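PDB 3G7U: cytosine-specific methyltransferase, which probably methylates carbon 5 of cytosine in DNA, using S-adenosyl-L-methionine as the methyl donor. Local coordinates for residues 10-15 against 328-333. Residues are numbered along the deposited sequence; the frame is centred on the assembly and turned at random.
Sequences SGVGGL and QGFPDW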
loop_
_atom_site.group_PDB
_atom_site.type_symbol
_atom_site.label_atom_id
_atom_site.label_comp_id
_atom_site.label_asym_id
_atom_site.label_seq_id
_atom_site.Cartn_x
_atom_site.Cartn_y
_atom_site.Cartn_z
ATOM N N SER A 10 -4.330 0.970 -8.849
ATOM C CA SER A 10 -3.042 0.913 -8.204
ATOM C C SER A 10 -2.879 1.886 -7.036
ATOM O O SER A 10 -2.001 1.676 -6.152
ATOM C CB SER A 10 -1.948 1.257 -9.235
ATOM O OG SER A 10 -2.060 2.627 -9.680
ATOM N N GLY A 11 -3.678 2.962 -7.029
ATOM C CA GLY A 11 -3.414 4.104 -6.129
ATOM C C GLY A 11 -1.979 4.555 -6.306
ATOM O O GLY A 11 -1.428 4.501 -7.433
ATOM N N VAL A 12 -1.319 4.938 -5.203
ATOM C CA VAL A 12 0.060 5.473 -5.329
ATOM C C VAL A 12 1.134 4.421 -5.441
ATOM O O VAL A 12 2.261 4.738 -5.817
ATOM C CB VAL A 12 0.469 6.370 -4.108
ATOM C CG1 VAL A 12 -0.431 7.561 -4.056
ATOM C CG2 VAL A 12 0.417 5.576 -2.790
ATOM N N GLY A 13 0.775 3.170 -5.160
ATOM C CA GLY A 13 1.669 2.054 -5.433
ATOM C C GLY A 13 2.191 1.280 -4.232
ATOM O O GLY A 13 3.310 0.765 -4.274
ATOM N N GLY A 14 1.410 1.204 -3.161
ATOM C CA GLY A 14 1.755 0.290 -2.052
ATOM C C GLY A 14 1.932 -1.167 -2.542
ATOM O O GLY A 14 2.940 -1.801 -2.251
ATOM N N LEU A 15 0.946 -1.688 -3.276
ATOM C CA LEU A 15 1.008 -3.073 -3.752
ATOM C C LEU A 15 2.063 -3.178 -4.846
ATOM O O LEU A 15 2.759 -4.176 -4.928
ATOM C CB LEU A 15 -0.371 -3.482 -4.292
ATOM C CG LEU A 15 -0.561 -4.944 -4.620
ATOM C CD1 LEU A 15 -0.608 -5.755 -3.271
ATOM C CD2 LEU A 15 -1.896 -5.092 -5.356
ATOM N N GLN A 328 2.751 2.992 8.058
ATOM C CA GLN A 328 2.060 2.136 7.089
ATOM C C GLN A 328 3.026 1.176 6.397
ATOM O O GLN A 328 2.586 0.231 5.761
ATOM C CB GLN A 328 1.304 3.039 6.087
ATOM C CG GLN A 328 0.487 2.384 5.022
ATOM C CD GLN A 328 -0.723 1.660 5.556
ATOM O OE1 GLN A 328 -1.155 1.865 6.697
ATOM N NE2 GLN A 328 -1.282 0.789 4.723
ATOM N N GLY A 329 4.330 1.352 6.606
ATOM C CA GLY A 329 5.328 0.510 5.999
ATOM C C GLY A 329 5.917 1.023 4.697
ATOM O O GLY A 329 6.542 0.261 3.962
ATOM N N PHE A 330 5.771 2.316 4.409
ATOM C CA PHE A 330 6.417 2.884 3.235
ATOM C C PHE A 330 7.849 3.302 3.567
ATOM O O PHE A 330 8.143 3.749 4.674
ATOM C CB PHE A 330 5.634 4.125 2.723
ATOM C CG PHE A 330 4.449 3.797 1.849
ATOM C CD1 PHE A 330 4.598 3.668 0.461
ATOM C CD2 PHE A 330 3.192 3.705 2.418
ATOM C CE1 PHE A 330 3.486 3.391 -0.334
ATOM C CE2 PHE A 330 2.082 3.421 1.646
ATOM C CZ PHE A 330 2.241 3.285 0.271
ATOM N N PRO A 331 8.769 3.168 2.607
ATOM C CA PRO A 331 10.124 3.626 2.891
ATOM C C PRO A 331 10.239 5.146 2.865
ATOM O O PRO A 331 9.429 5.830 2.223
ATOM C CB PRO A 331 10.930 3.065 1.728
ATOM C CG PRO A 331 9.954 2.828 0.623
ATOM C CD PRO A 331 8.620 2.631 1.236
ATOM N N ASP A 332 11.249 5.686 3.538
ATOM C CA ASP A 332 11.460 7.136 3.550
ATOM C C ASP A 332 11.718 7.772 2.210
ATOM O O ASP A 332 11.488 8.965 2.070
ATOM C CB ASP A 332 12.629 7.516 4.472
ATOM C CG ASP A 332 12.235 7.579 5.909
ATOM O OD1 ASP A 332 11.037 7.464 6.234
ATOM O OD2 ASP A 332 13.144 7.789 6.754
ATOM N N TRP A 333 12.184 6.989 1.232
ATOM C CA TRP A 333 12.455 7.509 -0.120
ATOM C C TRP A 333 11.218 7.572 -1.038
ATOM O O TRP A 333 11.287 8.122 -2.121
ATOM C CB TRP A 333 13.611 6.722 -0.793
ATOM C CG TRP A 333 13.449 5.215 -0.806
ATOM C CD1 TRP A 333 14.000 4.333 0.065
ATOM C CD2 TRP A 333 12.688 4.412 -1.760
ATOM N NE1 TRP A 333 13.671 3.036 -0.284
ATOM C CE2 TRP A 333 12.870 3.054 -1.397
ATOM C CE3 TRP A 333 11.905 4.717 -2.890
ATOM C CZ2 TRP A 333 12.269 1.992 -2.097
ATOM C CZ3 TRP A 333 11.310 3.675 -3.593
ATOM C CH2 TRP A 333 11.490 2.323 -3.196
#
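With CG set opposite its carbonyl carbon (chi1 -82°) and the ring plane standing nearly perpendicular to the plane of CA, CB and CG (chi2 -89°), Phe330 sends its phenyl group across to Gly14 in the first turn of helix 14-22 and to Val12 in the turn before it. The far end of the ring does the touching: CZ of Phe330 comes within 3.8 Å of CA of Gly14, and CE1 of Phe330 lies 3.9 Å from the same CA. The backbone N of Gly14 is only slightly farther, 4.1 Å from CZ of Phe330. Because Gly14 has no side chain, the ring can lie directly against backbone. One methyl of Val12, CG2, reaches CZ of Phe330 obliquely at 4.2 Å. No hydrogen bond links the segments, so this buried contact rests on apolar packing.

Tight backbone turns present both partners. A type II' turn from Ser10 to Gly13 leads into the helix, with Gly13 as N-cap; within it, Ser10 OG donates to Gly11 O at 3.0 Å. This glycine-rich loop after strand 4-8 is consistent with the motif that binds S-adenosylmethionine in C5-methyltransferases, and Glu31 OE1 holds Gly11 N. On the other side, Gly329 closes helix 321-328 in a Schellman motif just before Phe330.

Phe334 and Phe336 continue the aromatic cluster around Phe330, which also packs on Pro353 of helix 353-367. Val12 touches Gln346 of helix 340-348, while Pro331 and Trp333 extend the packing along helix 14-22 at Leu17 and Arg21.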